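Local coordinates for carbohydrate kinase, pfkB family (Enterococcus faecalis, PDB 3KTN), which probably phosphorylates a sugar acid such as 2-keto-3-deoxygluconate, as a metal-binding kinase of the PfkB family, at residues K162-D167 against P192-V197. Numbering follows the deposited sequence.
Sequences KKVCFD and PYCDIV
Val164 O is gripped by two successive amides of 192-197: Asp195 N gives it a bond of 2.8 Å, and Ile196 N one of 3.0 Å. The second is nearly straight (170°) and lies in the carbonyl plane, whereas the Asp195 N-H comes in tilted from it. Asp195 also accepts from the same residue. With CG anti to its own carbonyl carbon (chi1 -63°), its carboxylate reaches Val164 N, which donates to the anti lone pair of OD2 over 2.9 Å. An aspartate suits this place because its short side chain stands in for the backbone carbonyl where the second strand has not yet begun. The side chain of Lys163 crosses that of Asp195 at about a right angle, its methylene CD 3.4 Å from Asp195 OD2; its ammonium makes no salt bridge there but may still favour the carboxylate's charge, and has a long, weak ion pair with Glu236.

Further along, Phe166 N donates to Ile196 O, continuing the parallel pairing. On one face of the sheet Cys165 SG rests 4.0 Å from Ile196 CB, and both residues pack on Leu287 of helix 278-291. The other face carries Val164, Phe166 and Val197. Here Cys194 SG lies 3.5 Å from Phe166 CB and approaches the ring obliquely, while Val197 CG1 sits at the ring's edge; Tyr187 of helix 177-190 meets that ring edge-to-face. Beta-branched Val164 suits an extended strand and packs on Ala157 of helix 144-159. Strand 163-167, helix 177-190 and strand 196-198 thus form a beta-alpha-beta crossover in the central sheet of the ribokinase-like fold.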
loop_
_atom_site.group_PDB
_atom_site.type_symbol
_atom_site.label_atom_id
_atom_site.label_comp_id
_atom_site.label_asym_id
_atom_site.label_seq_id
_atom_site.Cartn_x
_atom_site.Cartn_y
_atom_site.Cartn_z
ATOM N N LYS A 162 10.710 -24.004 -40.227
ATOM C CA LYS A 162 10.869 -22.997 -39.184
ATOM C C LYS A 162 11.569 -23.657 -38.007
ATOM O O LYS A 162 11.306 -24.820 -37.698
ATOM C CB LYS A 162 9.506 -22.466 -38.729
ATOM C CG LYS A 162 8.689 -21.805 -39.828
ATOM C CD LYS A 162 9.435 -20.634 -40.442
ATOM C CE LYS A 162 8.617 -19.975 -41.536
ATOM N NZ LYS A 162 9.327 -18.793 -42.090
ATOM N N LYS A 163 12.460 -22.921 -37.353
ATOM C CA LYS A 163 13.178 -23.461 -36.205
ATOM C C LYS A 163 12.167 -23.737 -35.087
ATOM O O LYS A 163 11.269 -22.931 -34.837
ATOM C CB LYS A 163 14.237 -22.464 -35.737
ATOM C CG LYS A 163 15.361 -23.092 -34.937
ATOM C CD LYS A 163 16.162 -24.077 -35.781
ATOM C CE LYS A 163 16.792 -23.403 -36.991
ATOM N NZ LYS A 163 17.621 -24.358 -37.783
ATOM N N VAL A 164 12.310 -24.882 -34.427
ATOM C CA VAL A 164 11.395 -25.271 -33.361
ATOM C C VAL A 164 12.101 -25.453 -32.019
ATOM O O VAL A 164 13.099 -26.170 -31.924
ATOM C CB VAL A 164 10.660 -26.580 -33.729
ATOM C CG1 VAL A 164 9.664 -26.952 -32.644
ATOM C CG2 VAL A 164 9.949 -26.415 -35.066
ATOM N N CYS A 165 11.571 -24.794 -30.988
ATOM C CA CYS A 165 12.130 -24.863 -29.640
ATOM C C CYS A 165 11.106 -25.502 -28.719
ATOM O O CYS A 165 9.906 -25.328 -28.902
ATOM C CB CYS A 165 12.477 -23.466 -29.142
ATOM S SG CYS A 165 13.498 -22.547 -30.305
ATOM N N PHE A 166 11.586 -26.230 -27.721
ATOM C CA PHE A 166 10.704 -26.930 -26.803
ATOM C C PHE A 166 11.328 -27.044 -25.421
ATOM O O PHE A 166 12.535 -27.253 -25.293
ATOM C CB PHE A 166 10.426 -28.330 -27.358
ATOM C CG PHE A 166 9.607 -29.198 -26.449
ATOM C CD1 PHE A 166 8.254 -28.955 -26.266
ATOM C CD2 PHE A 166 10.189 -30.278 -25.794
ATOM C CE1 PHE A 166 7.492 -29.772 -25.441
ATOM C CE2 PHE A 166 9.435 -31.100 -24.964
ATOM C CZ PHE A 166 8.084 -30.850 -24.790
ATOM N N ASP A 167 10.501 -26.910 -24.388
ATOM C CA ASP A 167 10.987 -27.018 -23.023
ATOM C C ASP A 167 10.295 -28.149 -22.288
ATOM O O ASP A 167 9.078 -28.297 -22.360
ATOM C CB ASP A 167 10.757 -25.703 -22.261
ATOM C CG ASP A 167 9.282 -25.422 -22.003
ATOM O OD1 ASP A 167 8.848 -25.510 -20.836
ATOM O OD2 ASP A 167 8.548 -25.124 -22.967
ATOM N N PRO A 192 10.754 -35.414 -32.267
ATOM C CA PRO A 192 11.288 -35.579 -33.623
ATOM C C PRO A 192 11.246 -34.298 -34.463
ATOM O O PRO A 192 11.925 -34.191 -35.484
ATOM C CB PRO A 192 10.402 -36.677 -34.209
ATOM C CG PRO A 192 10.076 -37.516 -33.009
ATOM C CD PRO A 192 9.762 -36.462 -31.966
ATOM N N TYR A 193 10.455 -33.322 -34.024
ATOM C CA TYR A 193 10.313 -32.063 -34.753
ATOM C C TYR A 193 11.082 -30.878 -34.170
ATOM O O TYR A 193 11.112 -29.805 -34.771
ATOM C CB TYR A 193 8.834 -31.690 -34.833
ATOM C CG TYR A 193 7.998 -32.716 -35.555
ATOM C CD1 TYR A 193 8.018 -32.802 -36.948
ATOM C CD2 TYR A 193 7.204 -33.616 -34.847
ATOM C CE1 TYR A 193 7.265 -33.761 -37.618
ATOM C CE2 TYR A 193 6.449 -34.580 -35.508
ATOM C CZ TYR A 193 6.485 -34.646 -36.893
ATOM O OH TYR A 193 5.742 -35.593 -37.554
ATOM N N CYS A 194 11.708 -31.075 -33.015
ATOM C CA CYS A 194 12.440 -30.000 -32.347
ATOM C C CYS A 194 13.888 -29.826 -32.780
ATOM O O CYS A 194 14.560 -30.787 -33.149
ATOM C CB CYS A 194 12.402 -30.214 -30.834
ATOM S SG CYS A 194 10.744 -30.447 -30.182
ATOM N N ASP A 195 14.357 -28.584 -32.717
ATOM C CA ASP A 195 15.728 -28.237 -33.067
ATOM C C ASP A 195 16.487 -27.840 -31.801
ATOM O O ASP A 195 17.644 -28.220 -31.611
ATOM C CB ASP A 195 15.744 -27.072 -34.060
ATOM C CG ASP A 195 15.083 -27.420 -35.383
ATOM O OD1 ASP A 195 15.570 -28.351 -36.063
ATOM O OD2 ASP A 195 14.078 -26.768 -35.743
ATOM N N ILE A 196 15.828 -27.070 -30.938
ATOM C CA ILE A 196 16.435 -26.613 -29.687
ATOM C C ILE A 196 15.576 -27.085 -28.525
ATOM O O ILE A 196 14.381 -26.801 -28.471
ATOM C CB ILE A 196 16.544 -25.075 -29.654
ATOM C CG1 ILE A 196 17.341 -24.595 -30.866
ATOM C CG2 ILE A 196 17.219 -24.622 -28.362
ATOM C CD1 ILE A 196 17.450 -23.091 -30.978
ATOM N N VAL A 197 16.185 -27.810 -27.595
ATOM C CA VAL A 197 15.446 -28.341 -26.459
ATOM C C VAL A 197 16.026 -27.932 -25.108
ATOM O O VAL A 197 17.241 -27.964 -24.904
ATOM C CB VAL A 197 15.391 -29.882 -26.533
ATOM C CG1 VAL A 197 14.617 -30.437 -25.355
ATOM C CG2 VAL A 197 14.750 -30.315 -27.851
#